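Ribosome inactivating type 1 protein (Iris hollandica, PDB 3MVG) is a type 1 ribosome-inactivating protein, a plant protein of one chain that combines a mixed beta sheet with a group of helices. Local coordinates at residues G106-L111 / L155-S160; E120-G125 / V148-I153. One frame throughout, in Å; residues are numbered along the deposited sequence.

Contact 1. Residues G106-L111 / L155-S160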
loop_
_atom_site.group_PDB
_atom_site.type_symbol
_atom_site.label_atom_id
_atom_site.label_comp_id
_atom_site.label_asym_id
_atom_site.label_seq_id
_atom_site.Cartn_x
_atom_site.Cartn_y
_atom_site.Cartn_z
ATOM N N GLY A 106 13.261 -20.396 -13.397
ATOM C CA GLY A 106 12.831 -19.130 -12.829
ATOM C C GLY A 106 13.126 -18.944 -11.352
ATOM O O GLY A 106 12.697 -17.952 -10.770
ATOM N N SER A 107 13.857 -19.866 -10.726
ATOM C CA SER A 107 14.220 -19.652 -9.323
ATOM C C SER A 107 15.136 -18.437 -9.218
ATOM O O SER A 107 15.907 -18.159 -10.136
ATOM C CB SER A 107 14.890 -20.884 -8.715
ATOM O OG SER A 107 16.227 -20.986 -9.159
ATOM N N TYR A 108 15.060 -17.704 -8.112
ATOM C CA TYR A 108 15.964 -16.574 -7.947
ATOM C C TYR A 108 17.425 -17.016 -7.913
ATOM O O TYR A 108 18.291 -16.293 -8.379
ATOM C CB TYR A 108 15.622 -15.731 -6.720
ATOM C CG TYR A 108 14.351 -14.939 -6.891
ATOM C CD1 TYR A 108 14.234 -13.989 -7.905
ATOM C CD2 TYR A 108 13.265 -15.137 -6.046
ATOM C CE1 TYR A 108 13.068 -13.257 -8.080
ATOM C CE2 TYR A 108 12.087 -14.403 -6.211
ATOM C CZ TYR A 108 12.009 -13.467 -7.228
ATOM O OH TYR A 108 10.853 -12.750 -7.399
ATOM N N GLY A 109 17.685 -18.207 -7.374
ATOM C CA GLY A 109 19.040 -18.764 -7.370
ATOM C C GLY A 109 19.574 -18.880 -8.787
ATOM O O GLY A 109 20.678 -18.432 -9.085
ATOM N N ALA A 110 18.786 -19.490 -9.664
ATOM C CA ALA A 110 19.188 -19.645 -11.062
ATOM C C ALA A 110 19.275 -18.293 -11.770
ATOM O O ALA A 110 20.243 -18.015 -12.480
ATOM C CB ALA A 110 18.224 -20.547 -11.792
ATOM N N LEU A 111 18.260 -17.448 -11.587
ATOM C CA LEU A 111 18.252 -16.145 -12.257
ATOM C C LEU A 111 19.427 -15.277 -11.835
ATOM O O LEU A 111 20.072 -14.651 -12.677
ATOM C CB LEU A 111 16.939 -15.406 -11.997
ATOM C CG LEU A 111 15.680 -15.998 -12.621
ATOM C CD1 LEU A 111 14.452 -15.347 -11.991
ATOM C CD2 LEU A 111 15.672 -15.808 -14.128
ATOM N N LEU A 155 11.032 -8.075 -13.886
ATOM C CA LEU A 155 9.628 -8.295 -14.267
ATOM C C LEU A 155 8.888 -9.233 -13.322
ATOM O O LEU A 155 7.741 -8.975 -12.980
ATOM C CB LEU A 155 9.526 -8.784 -15.709
ATOM C CG LEU A 155 10.030 -7.761 -16.730
ATOM C CD1 LEU A 155 9.987 -8.327 -18.137
ATOM C CD2 LEU A 155 9.289 -6.422 -16.652
ATOM N N ILE A 156 9.546 -10.308 -12.892
ATOM C CA ILE A 156 8.949 -11.217 -11.925
ATOM C C ILE A 156 8.586 -10.471 -10.642
ATOM O O ILE A 156 7.482 -10.632 -10.110
ATOM C CB ILE A 156 9.859 -12.430 -11.651
ATOM C CG1 ILE A 156 9.867 -13.351 -12.878
ATOM C CG2 ILE A 156 9.400 -13.174 -10.391
ATOM C CD1 ILE A 156 11.002 -14.365 -12.907
ATOM N N GLN A 157 9.485 -9.636 -10.151
ATOM C CA GLN A 157 9.188 -8.905 -8.932
ATOM C C GLN A 157 8.075 -7.882 -9.102
ATOM O O GLN A 157 7.255 -7.718 -8.207
ATOM C CB GLN A 157 10.437 -8.268 -8.353
ATOM C CG GLN A 157 11.418 -9.280 -7.810
ATOM C CD GLN A 157 12.610 -8.613 -7.200
ATOM O OE1 GLN A 157 12.706 -8.470 -5.979
ATOM N NE2 GLN A 157 13.518 -8.158 -8.047
ATOM N N LEU A 158 8.029 -7.209 -10.248
ATOM C CA LEU A 158 7.052 -6.142 -10.466
ATOM C C LEU A 158 5.707 -6.624 -10.988
ATOM O O LEU A 158 4.758 -5.829 -11.066
ATOM C CB LEU A 158 7.636 -5.039 -11.355
ATOM C CG LEU A 158 8.840 -4.323 -10.740
ATOM C CD1 LEU A 158 9.424 -3.341 -11.737
ATOM C CD2 LEU A 158 8.433 -3.601 -9.473
ATOM N N VAL A 159 5.609 -7.909 -11.327
ATOM C CA VAL A 159 4.355 -8.499 -11.779
ATOM C C VAL A 159 3.913 -9.603 -10.814
ATOM O O VAL A 159 2.876 -9.468 -10.169
ATOM C CB VAL A 159 4.464 -9.021 -13.239
ATOM C CG1 VAL A 159 3.202 -9.743 -13.641
ATOM C CG2 VAL A 159 4.747 -7.859 -14.193
ATOM N N SER A 160 4.696 -10.678 -10.694
ATOM C CA SER A 160 4.314 -11.810 -9.833
ATOM C C SER A 160 4.375 -11.476 -8.344
ATOM O O SER A 160 3.446 -11.780 -7.595
ATOM C CB SER A 160 5.199 -13.019 -10.113
ATOM O OG SER A 160 5.070 -13.460 -11.453
#
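Tyr108 and Leu111, near the start of helix 108-115, meet Ile156 and Gln157 on the long helix 146-164. No hydrogen bond joins the two segments, and side chains make nearly all of the contact. Gly106 comes first, in the turn before the helix, and its O is hydrogen-bonded to Tyr72 OH. Ser107 is the N-cap: its OG accepts from Ala110 N at 3.0 Å, with an N-H...O angle of 163°. Ser107 OG and Tyr108 N also hydrogen-bond to a bound glycerol, probably from the crystallisation liquor.

Tyr108 carries the polar end of its ring to the long helix. Its CG is anti to the carbonyl carbon (chi1 -71°), and the ring extends alongside Ile156, the two side chains running in opposite directions. Tyr108 OH lies 3.4 Å from Ile156 CG2 and 3.5 Å from Gln157 CG. The same methyl, Ile156 CG2, is 4.1 Å from Tyr108 CZ. The approach to the ring is oblique, and the ring and the Gln157 amide are turned 65° apart. Glu161 OE2 hydrogen-bonds Tyr108 OH, and Arg119 makes a cation-pi contact with the ring. Two tyrosines and a glutamate are a mark of the active-site cleft of this family, and Tyr72, Tyr108 and Glu161 probably correspond to them.

The Gln157 chain is extended beyond CG. Its amide is held by two partners: OE1 by Gln198 NE2, and NE2 by Ile153 O one turn back.

Leu111, buried, faces the other branch of Ile156. Leu111 CD1 and Ile156 CD1 meet tip to tip at 3.7 Å. Ile156 thus gives CG2 to the tyrosine and CD1 to the leucine, and it also packs on Tyr72 and Val73 of strand 72-78.

Contact 2. Residues E120-G125 / V148-I153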
loop_
_atom_site.group_PDB
_atom_site.type_symbol
_atom_site.label_atom_id
_atom_site.label_comp_id
_atom_site.label_asym_id
_atom_site.label_seq_id
_atom_site.Cartn_x
_atom_site.Cartn_y
_atom_site.Cartn_z
ATOM N N GLU A 120 19.071 -7.814 -4.579
ATOM C CA GLU A 120 19.298 -6.711 -3.640
ATOM C C GLU A 120 20.017 -5.542 -4.308
ATOM O O GLU A 120 19.973 -4.419 -3.807
ATOM C CB GLU A 120 20.104 -7.168 -2.416
ATOM C CG GLU A 120 19.315 -7.948 -1.385
ATOM C CD GLU A 120 20.163 -8.461 -0.233
ATOM O OE1 GLU A 120 20.966 -7.682 0.326
ATOM O OE2 GLU A 120 20.007 -9.648 0.124
ATOM N N ASN A 121 20.677 -5.815 -5.433
ATOM C CA ASN A 121 21.464 -4.805 -6.145
ATOM C C ASN A 121 20.869 -4.366 -7.487
ATOM O O ASN A 121 21.549 -3.750 -8.309
ATOM C CB ASN A 121 22.909 -5.299 -6.315
ATOM C CG ASN A 121 23.555 -5.667 -4.989
ATOM O OD1 ASN A 121 23.436 -4.940 -4.003
ATOM N ND2 ASN A 121 24.231 -6.807 -4.958
ATOM N N ILE A 122 19.586 -4.667 -7.686
ATOM C CA ILE A 122 18.887 -4.362 -8.936
ATOM C C ILE A 122 17.740 -3.392 -8.669
ATOM O O ILE A 122 16.816 -3.700 -7.915
ATOM C CB ILE A 122 18.374 -5.654 -9.618
ATOM C CG1 ILE A 122 19.568 -6.512 -10.071
ATOM C CG2 ILE A 122 17.424 -5.322 -10.783
ATOM C CD1 ILE A 122 19.202 -7.909 -10.559
ATOM N N ASP A 123 17.817 -2.209 -9.280
ATOM C CA ASP A 123 16.782 -1.172 -9.128
ATOM C C ASP A 123 15.425 -1.664 -9.614
ATOM O O ASP A 123 15.332 -2.308 -10.660
ATOM C CB ASP A 123 17.125 0.092 -9.933
ATOM C CG ASP A 123 18.230 0.926 -9.312
ATOM O OD1 ASP A 123 18.584 0.722 -8.142
ATOM O OD2 ASP A 123 18.732 1.823 -10.021
ATOM N N LEU A 124 14.391 -1.343 -8.844
ATOM C CA LEU A 124 13.008 -1.594 -9.218
ATOM C C LEU A 124 12.236 -0.289 -9.274
ATOM O O LEU A 124 12.368 0.571 -8.397
ATOM C CB LEU A 124 12.349 -2.532 -8.206
ATOM C CG LEU A 124 12.967 -3.924 -8.057
ATOM C CD1 LEU A 124 12.228 -4.695 -6.986
ATOM C CD2 LEU A 124 12.949 -4.707 -9.375
ATOM N N GLY A 125 11.407 -0.160 -10.298
ATOM C CA GLY A 125 10.601 1.037 -10.525
ATOM C C GLY A 125 10.107 0.989 -11.950
ATOM O O GLY A 125 10.355 0.007 -12.661
ATOM N N VAL A 148 18.830 -11.329 -20.041
ATOM C CA VAL A 148 17.509 -11.955 -19.992
ATOM C C VAL A 148 17.167 -12.281 -18.542
ATOM O O VAL A 148 16.091 -11.935 -18.047
ATOM C CB VAL A 148 17.443 -13.231 -20.852
ATOM C CG1 VAL A 148 16.073 -13.909 -20.738
ATOM C CG2 VAL A 148 17.725 -12.894 -22.292
ATOM N N ALA A 149 18.087 -12.939 -17.842
ATOM C CA ALA A 149 17.879 -13.241 -16.434
ATOM C C ALA A 149 17.706 -11.969 -15.609
ATOM O O ALA A 149 16.819 -11.900 -14.752
ATOM C CB ALA A 149 19.025 -14.086 -15.894
ATOM N N ARG A 150 18.534 -10.956 -15.868
ATOM C CA ARG A 150 18.415 -9.701 -15.130
ATOM C C ARG A 150 17.030 -9.075 -15.334
ATOM O O ARG A 150 16.378 -8.632 -14.383
ATOM C CB ARG A 150 19.494 -8.708 -15.556
ATOM C CG ARG A 150 19.613 -7.539 -14.598
ATOM C CD ARG A 150 20.296 -6.337 -15.234
ATOM N NE ARG A 150 20.492 -5.267 -14.255
ATOM C CZ ARG A 150 19.539 -4.418 -13.859
ATOM N NH1 ARG A 150 18.304 -4.495 -14.351
ATOM N NH2 ARG A 150 19.817 -3.497 -12.949
ATOM N N SER A 151 16.575 -9.066 -16.585
ATOM C CA SER A 151 15.281 -8.469 -16.919
ATOM C C SER A 151 14.124 -9.244 -16.314
ATOM O O SER A 151 13.155 -8.646 -15.840
ATOM C CB SER A 151 15.124 -8.333 -18.430
ATOM O OG SER A 151 16.138 -7.467 -18.939
ATOM N N LEU A 152 14.234 -10.569 -16.295
ATOM C CA LEU A 152 13.224 -11.402 -15.652
ATOM C C LEU A 152 13.163 -11.190 -14.144
ATOM O O LEU A 152 12.087 -11.203 -13.566
ATOM C CB LEU A 152 13.427 -12.874 -15.998
ATOM C CG LEU A 152 13.002 -13.269 -17.413
ATOM C CD1 LEU A 152 13.509 -14.666 -17.740
ATOM C CD2 LEU A 152 11.490 -13.179 -17.613
ATOM N N ILE A 153 14.300 -10.946 -13.507
ATOM C CA ILE A 153 14.303 -10.613 -12.081
ATOM C C ILE A 153 13.440 -9.375 -11.826
ATOM O O ILE A 153 12.645 -9.341 -10.881
ATOM C CB ILE A 153 15.745 -10.399 -11.561
ATOM C CG1 ILE A 153 16.462 -11.749 -11.483
ATOM C CG2 ILE A 153 15.743 -9.722 -10.197
ATOM C CD1 ILE A 153 17.966 -11.651 -11.259
HETATM O O HOH W 1 17.242 -2.344 -12.673
#
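Ile122 lies over one face of the Arg150 guanidinium. Its CG2 is 3.7 Å from Arg150 NH2 and 3.8 Å from Arg150 CZ. Its CG1 sits above the same plane, set toward the rim. Isoleucine and arginine lie antiparallel, each passing the other. Arg150 gets there with CG anti to its own backbone N (chi1 -166°) and a chain extended as far as NE. Nearer its base, Arg150 also touches the isoleucine, with Arg150 CG 4.1 Å from Ile122 CD1.

A water in the guanidinium plane links the polar groups. It accepts from Arg150 NH2 at 2.8 Å and donates to Asp123 O at 2.8 Å. The Asp123 carboxylate turns to another arginine: OD1 forms a salt bridge with Arg189.

The end of Ile122 meets another apolar side chain. Its CD1 is 3.9 Å from Ile153 CG2, and the two isoleucines cross at about a right angle.

The loop 120-125 joins helix 108-115 to helix 126-138. Through Ile122 it packs on helix 146-164, where Ile153 also reaches Leu111, Gln112 and Ala115 of helix 108-115.

In the fold
Contacts 1 and 2 use successive parts of helix 146-164, and their centres are about 8 Å apart. Contact 1 is the deeper one: its centre is about 7 Å from that of the chain, against about 12 Å for contact 2. They touch directly. Leu111 CB packs 3.7 Å from Ile153 CG1, so helix 108-115 bears on both parts of the long helix. Leu124 CD2 lies 3.7 Å from Gln157 NE2, bringing the loop 120-125 to contact 1. Tyr108 and Glu161 tie contact 1 to the probable active-site cleft. The bound glycerol comes within about 4 Å, between nearest atoms, of the Tyr108 side chain, at the start of helix 108-115.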